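Local coordinates for protein peptidoglycan D,D-transpeptidase MrdA (Pseudomonas aeruginosa, PDB 7KIS) that probably catalyses the cross-linking of peptidoglycan as a penicillin-binding transpeptidase of cell-wall synthesis, and is here bound to a diazabicyclooctane inhibitor, at residues Arg563-Phe568 against Met584-Glu589; Gly321-Gly326 against Ala457-Leu462; Gly265-Ile270 against Ser285-Asp290. All blocks are in the same frame, centred on the assembly; numbering follows the deposited sequence.

Interaction 1: residues Arg563-Phe568 against Met584-Glu589; sequences RDHALF and MVENGE
Ala566 and Val585 face each other as an antiparallel hydrogen-bonded pair at the open end of the hairpin made by strands 566-572 and 579-585, inside the five-stranded sheet of the transpeptidase domain. Both bonds of the pair, Ala566 N to Val585 O and Val585 N to Ala566 O, measure 3.1 Å, the second being nearly straight (171°). Beyond it lies the non-hydrogen-bonded pair Leu567-Met584. On their shared face Leu567 CD1 rests on Met584 CG at 3.6 Å.

Past Val585 the chain folds into a type II turn ending at Gly588, and residues 563-565 run alongside it. His565 CG lies beside its backbone N (chi1 -43°), which points the ND1 edge of the ring at the backbone of the turn. Asn587 N donates to ND1 over 3.1 Å in the plane of the ring, a bond that fixes the ring's rotation. The Asn587 amide lies alongside, its plane only 14° from the imidazole, while Met584 SD approaches the ring obliquely. Farther out, Glu589 N binds Asp564 O over 2.9 Å, and the bent Glu589 chain passes across the aliphatic part of Arg563.

Across strand 566-572, Leu567 pairs through its backbone with Gly540 of strand 536-541, which carries the KSGT motif. A hairpin next to this strand belongs to the central antiparallel sheet of the penicillin-binding transpeptidase fold.

Interaction 2: residues Gly321-Gly326 against Ala457-Leu462; sequences GLYPPG and ATPIQL
Tyr323 and Ala457 are joined by two backbone hydrogen bonds, which make a single antiparallel bridge between the segment leading to the SxxK motif and the start of helix 459-470. Tyr323 N donates to Ala457 O over 3.0 Å in an almost straight bond (175°). The return bond from Ala457 N to Tyr323 O, 3.1 Å long, is more bent, and its donor stands above the carbonyl plane.

Directly after the bridge a capping box opens the helix. Thr458 is the N-cap: its OG1, set between the backbone N and the carbonyl carbon (chi1 58°), accepts from Gln461 N at 3.3 Å. Gln461 OE1 reaches back to take the hydrogen of Thr458 N at 3.1 Å, so backbone NH groups at both positions are satisfied by side chains. The other end of the Gln461 amide is also held, NE2 donating to the carbonyls of Asp423 and Gln412. A CA-H...O contact from Thr458 to Gly321 O extends the polar part of the interface.

Packing surrounds this core. Leu322 and Thr458 lie side by side, pointing the same way, and meet through CD2 and CG2. The Pro325 ring sits against the methyl group of Ala457, and its carbonyl accepts from Thr328 OG1 just beyond the predicted nucleophile Ser327. Gly326 touches the bound inhibitor, so the bridge lies a few residues upstream of the pocket wall. Pro459, the first residue of the helix, meets the edge of the tyrosine ring, its CG lying 4.0 Å from Tyr323 CE2.

Interaction 3: residues Gly265-Ile270 against Ser285-Asp290; sequences GRRGAI and SQPSYD
Gly268 and Gln286 form the hydrogen-bonded pair at the open end of the beta hairpin of strands 268-273 and 280-286, at the edge of the transpeptidase sheet away from strand 536-541. Backbone bonds come first. Gln286 N donates to Gly268 O over 3.0 Å in a nearly straight bond (176°), whereas the partner bond, Gly268 N to Gln286 O, is weak at 3.4 Å. One step into the hairpin, Ala269 and Ser285 stand as a non-hydrogen-bonded pair with CA atoms 4.4 Å apart, their side chains on the face covered by helix 317-320.

Two polar side chains, Ser285 and Arg267, find their partners outside the hairpin. Ser285 OG is hydrogen-bonded to the backbone N of Arg317, and the Arg267 guanidinium forms a salt bridge with Glu586, just past the end of the adjoining strand 579-585. Residues 287-290 leave the sheet toward the N-terminal part of the protein, where Tyr289 meets His175 edge-to-face.

Van der Waals contacts flank the backbone bonds. The start of the Gln286 side chain lies against the carbonyl of Arg266, just before strand 268-273, with Gln286 CB 3.3 Å from Arg266 O. A bend at chi2 (67°) then turns the chain so that its end leads away from residues 265-270, and the side chain packs against Glu260 and Leu263 of helix 253-263. Arg267 and Pro287, the latter preceded by a cis peptide bond, have side chains that run side by side in the same direction, and they come closest where Arg267 CG lies 4.2 Å from Pro287 CD.

In the fold
Interactions 1 and 3 lie in one sheet, because strand 579-585 is flanked by 566-572 and 268-273, and their centres are 14 Å apart. Met584 N probably bonds to Ala269 O at 2.9 Å, and the salt bridge from Glu586 OE1 to Arg267 NH1 (2.6 Å) ties the two contacts together. Interaction 2 packs on this sheet: the rings of Tyr323 and His565 meet almost at right angles, with CD1 of the first 3.6 Å from CD2 of the second, and Leu567 CD2 lies 3.7 Å from Leu462 CD2. The side chains of Leu567 and Pro325 are each about 8 Å from that of Ser327, whereas interaction 3 lies farther from the pocket, the Arg266 side chain being about 13 Å from the inhibitor.

Interaction 1: residues Arg563-Phe568 against Met584-Glu589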
loop_
_atom_site.group_PDB
_atom_site.type_symbol
_atom_site.label_atom_id
_atom_site.label_comp_id
_atom_site.label_asym_id
_atom_site.label_seq_id
_atom_site.Cartn_x
_atom_site.Cartn_y
_atom_site.Cartn_z
ATOM N N ARG A 563 1.091 -7.153 -21.425
ATOM C CA ARG A 563 1.843 -5.928 -21.188
ATOM C C ARG A 563 2.274 -5.833 -19.722
ATOM O O ARG A 563 2.104 -6.768 -18.934
ATOM C CB ARG A 563 1.007 -4.731 -21.619
ATOM C CG ARG A 563 0.323 -4.911 -22.967
ATOM C CD ARG A 563 -0.986 -4.142 -23.039
ATOM N NE ARG A 563 -1.406 -3.908 -24.418
ATOM C CZ ARG A 563 -2.303 -4.647 -25.063
ATOM N NH1 ARG A 563 -2.882 -5.673 -24.455
ATOM N NH2 ARG A 563 -2.623 -4.360 -26.317
ATOM N N ASP A 564 2.837 -4.688 -19.341
ATOM C CA ASP A 564 3.378 -4.476 -18.008
ATOM C C ASP A 564 2.490 -3.529 -17.204
ATOM O O ASP A 564 1.743 -2.717 -17.756
ATOM C CB ASP A 564 4.824 -3.959 -18.067
ATOM C CG ASP A 564 4.993 -2.749 -18.966
ATOM O OD1 ASP A 564 4.042 -1.959 -19.114
ATOM O OD2 ASP A 564 6.100 -2.583 -19.522
ATOM N N HIS A 565 2.582 -3.651 -15.881
ATOM C CA HIS A 565 1.703 -2.911 -14.982
ATOM C C HIS A 565 2.068 -1.432 -14.915
ATOM O O HIS A 565 3.246 -1.061 -14.910
ATOM C CB HIS A 565 1.760 -3.508 -13.576
ATOM C CG HIS A 565 1.737 -5.004 -13.547
ATOM N ND1 HIS A 565 0.824 -5.748 -14.261
ATOM C CD2 HIS A 565 2.514 -5.895 -12.887
ATOM C CE1 HIS A 565 1.040 -7.033 -14.044
ATOM N NE2 HIS A 565 2.061 -7.149 -13.213
ATOM N N ALA A 566 1.040 -0.588 -14.864
ATOM C CA ALA A 566 1.200 0.849 -14.686
ATOM C C ALA A 566 1.077 1.211 -13.211
ATOM O O ALA A 566 0.193 0.711 -12.508
ATOM C CB ALA A 566 0.160 1.613 -15.504
ATOM N N LEU A 567 1.968 2.084 -12.745
ATOM C CA LEU A 567 2.030 2.472 -11.343
ATOM C C LEU A 567 2.003 3.989 -11.217
ATOM O O LEU A 567 2.537 4.707 -12.065
ATOM C CB LEU A 567 3.294 1.923 -10.662
ATOM C CG LEU A 567 3.216 0.554 -9.982
ATOM C CD1 LEU A 567 2.995 -0.547 -11.003
ATOM C CD2 LEU A 567 4.480 0.286 -9.182
ATOM N N PHE A 568 1.374 4.469 -10.143
ATOM C CA PHE A 568 1.387 5.896 -9.823
ATOM C C PHE A 568 1.115 6.066 -8.339
ATOM O O PHE A 568 0.100 5.575 -7.834
ATOM C CB PHE A 568 0.348 6.662 -10.647
ATOM C CG PHE A 568 0.495 8.162 -10.571
ATOM C CD1 PHE A 568 -0.029 8.877 -9.509
ATOM C CD2 PHE A 568 1.150 8.856 -11.567
ATOM C CE1 PHE A 568 0.097 10.249 -9.442
ATOM C CE2 PHE A 568 1.286 10.229 -11.506
ATOM C CZ PHE A 568 0.757 10.927 -10.440
ATOM N N MET A 584 -1.819 0.366 -8.429
ATOM C CA MET A 584 -1.217 -0.605 -9.336
ATOM C C MET A 584 -2.324 -1.159 -10.227
ATOM O O MET A 584 -3.233 -1.839 -9.740
ATOM C CB MET A 584 -0.525 -1.723 -8.556
ATOM C CG MET A 584 0.464 -2.541 -9.367
ATOM S SD MET A 584 -0.308 -3.834 -10.357
ATOM C CE MET A 584 -1.438 -4.542 -9.164
ATOM N N VAL A 585 -2.257 -0.859 -11.522
ATOM C CA VAL A 585 -3.214 -1.361 -12.504
ATOM C C VAL A 585 -2.522 -2.430 -13.339
ATOM O O VAL A 585 -1.561 -2.137 -14.061
ATOM C CB VAL A 585 -3.762 -0.234 -13.392
ATOM C CG1 VAL A 585 -4.687 -0.802 -14.457
ATOM C CG2 VAL A 585 -4.487 0.800 -12.547
ATOM N N GLU A 586 -3.006 -3.667 -13.236
ATOM C CA GLU A 586 -2.382 -4.778 -13.943
ATOM C C GLU A 586 -2.476 -4.575 -15.451
ATOM O O GLU A 586 -3.565 -4.365 -15.993
ATOM C CB GLU A 586 -3.044 -6.098 -13.544
ATOM C CG GLU A 586 -2.641 -6.607 -12.168
ATOM C CD GLU A 586 -2.939 -8.081 -11.978
ATOM O OE1 GLU A 586 -3.531 -8.692 -12.893
ATOM O OE2 GLU A 586 -2.583 -8.630 -10.914
ATOM N N ASN A 587 -1.324 -4.637 -16.124
ATOM C CA ASN A 587 -1.246 -4.524 -17.581
ATOM C C ASN A 587 -1.801 -3.187 -18.071
ATOM O O ASN A 587 -2.519 -3.119 -19.071
ATOM C CB ASN A 587 -1.956 -5.695 -18.265
ATOM C CG ASN A 587 -1.557 -7.039 -17.685
ATOM O OD1 ASN A 587 -0.813 -7.108 -16.706
ATOM N ND2 ASN A 587 -2.048 -8.114 -18.288
ATOM N N GLY A 588 -1.461 -2.112 -17.362
ATOM C CA GLY A 588 -1.925 -0.783 -17.715
ATOM C C GLY A 588 -0.990 -0.019 -18.633
ATOM O O GLY A 588 -1.408 0.941 -19.288
ATOM N N GLU A 589 0.280 -0.433 -18.669
ATOM C CA GLU A 589 1.319 0.145 -19.520
ATOM C C GLU A 589 1.689 1.575 -19.141
ATOM O O GLU A 589 2.832 1.838 -18.752
ATOM C CB GLU A 589 0.896 0.112 -20.994
ATOM C CG GLU A 589 0.844 -1.275 -21.600
ATOM C CD GLU A 589 2.133 -1.652 -22.314
ATOM O OE1 GLU A 589 2.069 -2.010 -23.508
ATOM O OE2 GLU A 589 3.207 -1.593 -21.682
#

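Interaction 2: residues Gly321-Gly326 against Ala457-Leu462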
loop_
_atom_site.group_PDB
_atom_site.type_symbol
_atom_site.label_atom_id
_atom_site.label_comp_id
_atom_site.label_asym_id
_atom_site.label_seq_id
_atom_site.Cartn_x
_atom_site.Cartn_y
_atom_site.Cartn_z
ATOM N N GLY A 321 0.715 -9.279 -3.299
ATOM C CA GLY A 321 1.085 -8.947 -4.659
ATOM C C GLY A 321 2.373 -8.152 -4.697
ATOM O O GLY A 321 2.400 -6.981 -4.311
ATOM N N LEU A 322 3.447 -8.781 -5.158
ATOM C CA LEU A 322 4.777 -8.188 -5.141
ATOM C C LEU A 322 5.168 -7.793 -6.560
ATOM O O LEU A 322 5.169 -8.635 -7.465
ATOM C CB LEU A 322 5.786 -9.159 -4.534
ATOM C CG LEU A 322 5.351 -9.632 -3.145
ATOM C CD1 LEU A 322 5.034 -11.120 -3.146
ATOM C CD2 LEU A 322 6.400 -9.303 -2.100
ATOM N N TYR A 323 5.502 -6.519 -6.746
ATOM C CA TYR A 323 5.823 -5.978 -8.054
ATOM C C TYR A 323 7.087 -5.134 -7.979
ATOM O O TYR A 323 7.321 -4.454 -6.972
ATOM C CB TYR A 323 4.670 -5.117 -8.590
ATOM C CG TYR A 323 3.308 -5.748 -8.437
ATOM C CD1 TYR A 323 2.828 -6.643 -9.384
ATOM C CD2 TYR A 323 2.501 -5.450 -7.348
ATOM C CE1 TYR A 323 1.583 -7.223 -9.250
ATOM C CE2 TYR A 323 1.253 -6.025 -7.205
ATOM C CZ TYR A 323 0.800 -6.912 -8.158
ATOM O OH TYR A 323 -0.443 -7.487 -8.023
ATOM N N PRO A 324 7.923 -5.166 -9.012
ATOM C CA PRO A 324 9.041 -4.226 -9.084
ATOM C C PRO A 324 8.519 -2.802 -9.139
ATOM O O PRO A 324 7.838 -2.418 -10.101
ATOM C CB PRO A 324 9.753 -4.613 -10.390
ATOM C CG PRO A 324 9.299 -6.005 -10.679
ATOM C CD PRO A 324 7.900 -6.088 -10.159
ATOM N N PRO A 325 8.817 -1.990 -8.122
ATOM C CA PRO A 325 8.169 -0.671 -8.013
ATOM C C PRO A 325 8.504 0.281 -9.148
ATOM O O PRO A 325 7.845 1.323 -9.265
ATOM C CB PRO A 325 8.678 -0.138 -6.668
ATOM C CG PRO A 325 9.924 -0.912 -6.393
ATOM C CD PRO A 325 9.739 -2.259 -7.006
ATOM N N GLY A 326 9.491 -0.037 -9.980
ATOM C CA GLY A 326 9.775 0.761 -11.155
ATOM C C GLY A 326 10.242 2.161 -10.808
ATOM O O GLY A 326 10.925 2.398 -9.806
ATOM N N ALA A 457 8.147 -5.160 -4.039
ATOM C CA ALA A 457 7.448 -4.215 -3.181
ATOM C C ALA A 457 5.949 -4.446 -3.289
ATOM O O ALA A 457 5.422 -4.605 -4.394
ATOM C CB ALA A 457 7.796 -2.770 -3.558
ATOM N N THR A 458 5.267 -4.467 -2.133
ATOM C CA THR A 458 3.821 -4.585 -2.037
ATOM C C THR A 458 3.165 -3.212 -2.163
ATOM O O THR A 458 3.748 -2.200 -1.763
ATOM C CB THR A 458 3.424 -5.218 -0.705
ATOM O OG1 THR A 458 3.942 -4.432 0.376
ATOM C CG2 THR A 458 3.973 -6.635 -0.604
ATOM N N PRO A 459 1.948 -3.154 -2.713
ATOM C CA PRO A 459 1.278 -1.853 -2.887
ATOM C C PRO A 459 1.066 -1.092 -1.589
ATOM O O PRO A 459 0.790 0.113 -1.636
ATOM C CB PRO A 459 -0.058 -2.232 -3.539
ATOM C CG PRO A 459 0.214 -3.530 -4.219
ATOM C CD PRO A 459 1.187 -4.251 -3.334
ATOM N N ILE A 460 1.184 -1.748 -0.435
ATOM C CA ILE A 460 1.111 -1.025 0.830
ATOM C C ILE A 460 2.478 -0.457 1.196
ATOM O O ILE A 460 2.577 0.652 1.732
ATOM C CB ILE A 460 0.552 -1.942 1.935
ATOM C CG1 ILE A 460 0.663 -1.274 3.309
ATOM C CG2 ILE A 460 1.256 -3.291 1.928
ATOM C CD1 ILE A 460 -0.220 -0.057 3.468
ATOM N N GLN A 461 3.550 -1.203 0.910
ATOM C CA GLN A 461 4.896 -0.659 1.068
ATOM C C GLN A 461 5.083 0.593 0.219
ATOM O O GLN A 461 5.775 1.533 0.627
ATOM C CB GLN A 461 5.935 -1.716 0.699
ATOM C CG GLN A 461 6.378 -2.589 1.856
ATOM C CD GLN A 461 7.183 -3.787 1.398
ATOM O OE1 GLN A 461 7.253 -4.078 0.205
ATOM N NE2 GLN A 461 7.797 -4.488 2.344
ATOM N N LEU A 462 4.470 0.621 -0.967
ATOM C CA LEU A 462 4.525 1.810 -1.809
ATOM C C LEU A 462 3.729 2.955 -1.196
ATOM O O LEU A 462 4.209 4.092 -1.130
ATOM C CB LEU A 462 3.997 1.489 -3.208
ATOM C CG LEU A 462 4.961 0.918 -4.249
ATOM C CD1 LEU A 462 5.001 -0.597 -4.176
ATOM C CD2 LEU A 462 4.555 1.371 -5.638
#

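Interaction 3: residues Gly265-Ile270 against Ser285-Asp290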
loop_
_atom_site.group_PDB
_atom_site.type_symbol
_atom_site.label_atom_id
_atom_site.label_comp_id
_atom_site.label_asym_id
_atom_site.label_seq_id
_atom_site.Cartn_x
_atom_site.Cartn_y
_atom_site.Cartn_z
ATOM N N GLY A 265 -13.115 -1.839 -13.010
ATOM C CA GLY A 265 -13.143 -3.245 -13.349
ATOM C C GLY A 265 -11.800 -3.864 -13.658
ATOM O O GLY A 265 -11.725 -5.090 -13.824
ATOM N N ARG A 266 -10.739 -3.070 -13.742
ATOM C CA ARG A 266 -9.421 -3.613 -14.018
ATOM C C ARG A 266 -8.888 -4.357 -12.797
ATOM O O ARG A 266 -9.288 -4.107 -11.657
ATOM C CB ARG A 266 -8.449 -2.494 -14.394
ATOM C CG ARG A 266 -8.657 -1.888 -15.768
ATOM C CD ARG A 266 -7.883 -2.653 -16.827
ATOM N NE ARG A 266 -7.570 -1.813 -17.979
ATOM C CZ ARG A 266 -6.346 -1.641 -18.467
ATOM N NH1 ARG A 266 -6.150 -0.856 -19.519
ATOM N NH2 ARG A 266 -5.316 -2.259 -17.905
ATOM N N ARG A 267 -7.977 -5.291 -13.050
ATOM C CA ARG A 267 -7.349 -6.025 -11.964
ATOM C C ARG A 267 -6.201 -5.195 -11.406
ATOM O O ARG A 267 -5.467 -4.546 -12.155
ATOM C CB ARG A 267 -6.856 -7.387 -12.462
ATOM C CG ARG A 267 -7.961 -8.205 -13.128
ATOM C CD ARG A 267 -7.467 -9.451 -13.865
ATOM N NE ARG A 267 -6.110 -9.858 -13.511
ATOM C CZ ARG A 267 -5.402 -10.753 -14.195
ATOM N NH1 ARG A 267 -4.174 -11.071 -13.806
ATOM N NH2 ARG A 267 -5.924 -11.334 -15.268
ATOM N N GLY A 268 -6.051 -5.209 -10.088
ATOM C CA GLY A 268 -4.992 -4.417 -9.481
ATOM C C GLY A 268 -5.277 -4.150 -8.012
ATOM O O GLY A 268 -5.980 -4.918 -7.354
ATOM N N ALA A 269 -4.719 -3.043 -7.522
ATOM C CA ALA A 269 -4.814 -2.704 -6.110
ATOM C C ALA A 269 -4.700 -1.196 -5.926
ATOM O O ALA A 269 -3.970 -0.520 -6.656
ATOM C CB ALA A 269 -3.728 -3.418 -5.297
ATOM N N ILE A 270 -5.433 -0.678 -4.939
ATOM C CA ILE A 270 -5.412 0.738 -4.582
ATOM C C ILE A 270 -5.369 0.851 -3.064
ATOM O O ILE A 270 -6.164 0.211 -2.368
ATOM C CB ILE A 270 -6.636 1.495 -5.138
ATOM C CG1 ILE A 270 -6.624 1.500 -6.666
ATOM C CG2 ILE A 270 -6.673 2.919 -4.608
ATOM C CD1 ILE A 270 -7.872 2.095 -7.272
ATOM N N SER A 285 -8.465 -4.310 -3.493
ATOM C CA SER A 285 -7.874 -5.357 -4.320
ATOM C C SER A 285 -8.949 -5.931 -5.230
ATOM O O SER A 285 -9.973 -6.423 -4.746
ATOM C CB SER A 285 -7.251 -6.461 -3.460
ATOM O OG SER A 285 -6.545 -7.391 -4.262
ATOM N N GLN A 286 -8.717 -5.867 -6.548
ATOM C CA GLN A 286 -9.663 -6.267 -7.579
ATOM C C GLN A 286 -9.147 -7.490 -8.333
ATOM O O GLN A 286 -7.940 -7.589 -8.589
ATOM C CB GLN A 286 -9.906 -5.118 -8.568
ATOM C CG GLN A 286 -11.333 -5.009 -9.088
ATOM C CD GLN A 286 -12.327 -4.608 -8.013
ATOM O OE1 GLN A 286 -11.945 -4.155 -6.934
ATOM N NE2 GLN A 286 -13.612 -4.770 -8.307
ATOM N N PRO A 287 -10.023 -8.441 -8.710
ATOM C CA PRO A 287 -11.477 -8.476 -8.500
ATOM C C PRO A 287 -11.879 -8.820 -7.066
ATOM O O PRO A 287 -11.003 -8.985 -6.212
ATOM C CB PRO A 287 -11.940 -9.567 -9.468
ATOM C CG PRO A 287 -10.774 -10.470 -9.587
ATOM C CD PRO A 287 -9.564 -9.584 -9.519
ATOM N N SER A 288 -13.180 -8.917 -6.803
ATOM C CA SER A 288 -13.682 -9.176 -5.463
ATOM C C SER A 288 -14.392 -10.525 -5.401
ATOM O O SER A 288 -14.438 -11.288 -6.373
ATOM C CB SER A 288 -14.639 -8.061 -5.032
ATOM O OG SER A 288 -14.022 -6.785 -5.074
ATOM N N TYR A 289 -14.927 -10.816 -4.218
ATOM C CA TYR A 289 -15.756 -11.987 -3.981
ATOM C C TYR A 289 -16.669 -11.677 -2.801
ATOM O O TYR A 289 -16.387 -10.790 -1.992
ATOM C CB TYR A 289 -14.924 -13.256 -3.742
ATOM C CG TYR A 289 -13.969 -13.213 -2.569
ATOM C CD1 TYR A 289 -14.403 -13.514 -1.284
ATOM C CD2 TYR A 289 -12.627 -12.902 -2.750
ATOM C CE1 TYR A 289 -13.532 -13.491 -0.210
ATOM C CE2 TYR A 289 -11.747 -12.877 -1.680
ATOM C CZ TYR A 289 -12.207 -13.171 -0.414
ATOM O OH TYR A 289 -11.336 -13.147 0.651
ATOM N N ASP A 290 -17.767 -12.416 -2.709
ATOM C CA ASP A 290 -18.680 -12.256 -1.582
ATOM C C ASP A 290 -18.151 -13.017 -0.374
ATOM O O ASP A 290 -18.043 -14.248 -0.432
ATOM C CB ASP A 290 -20.077 -12.750 -1.944
ATOM C CG ASP A 290 -21.149 -12.224 -1.000
ATOM O OD1 ASP A 290 -20.799 -11.694 0.077
ATOM O OD2 ASP A 290 -22.345 -12.342 -1.337
#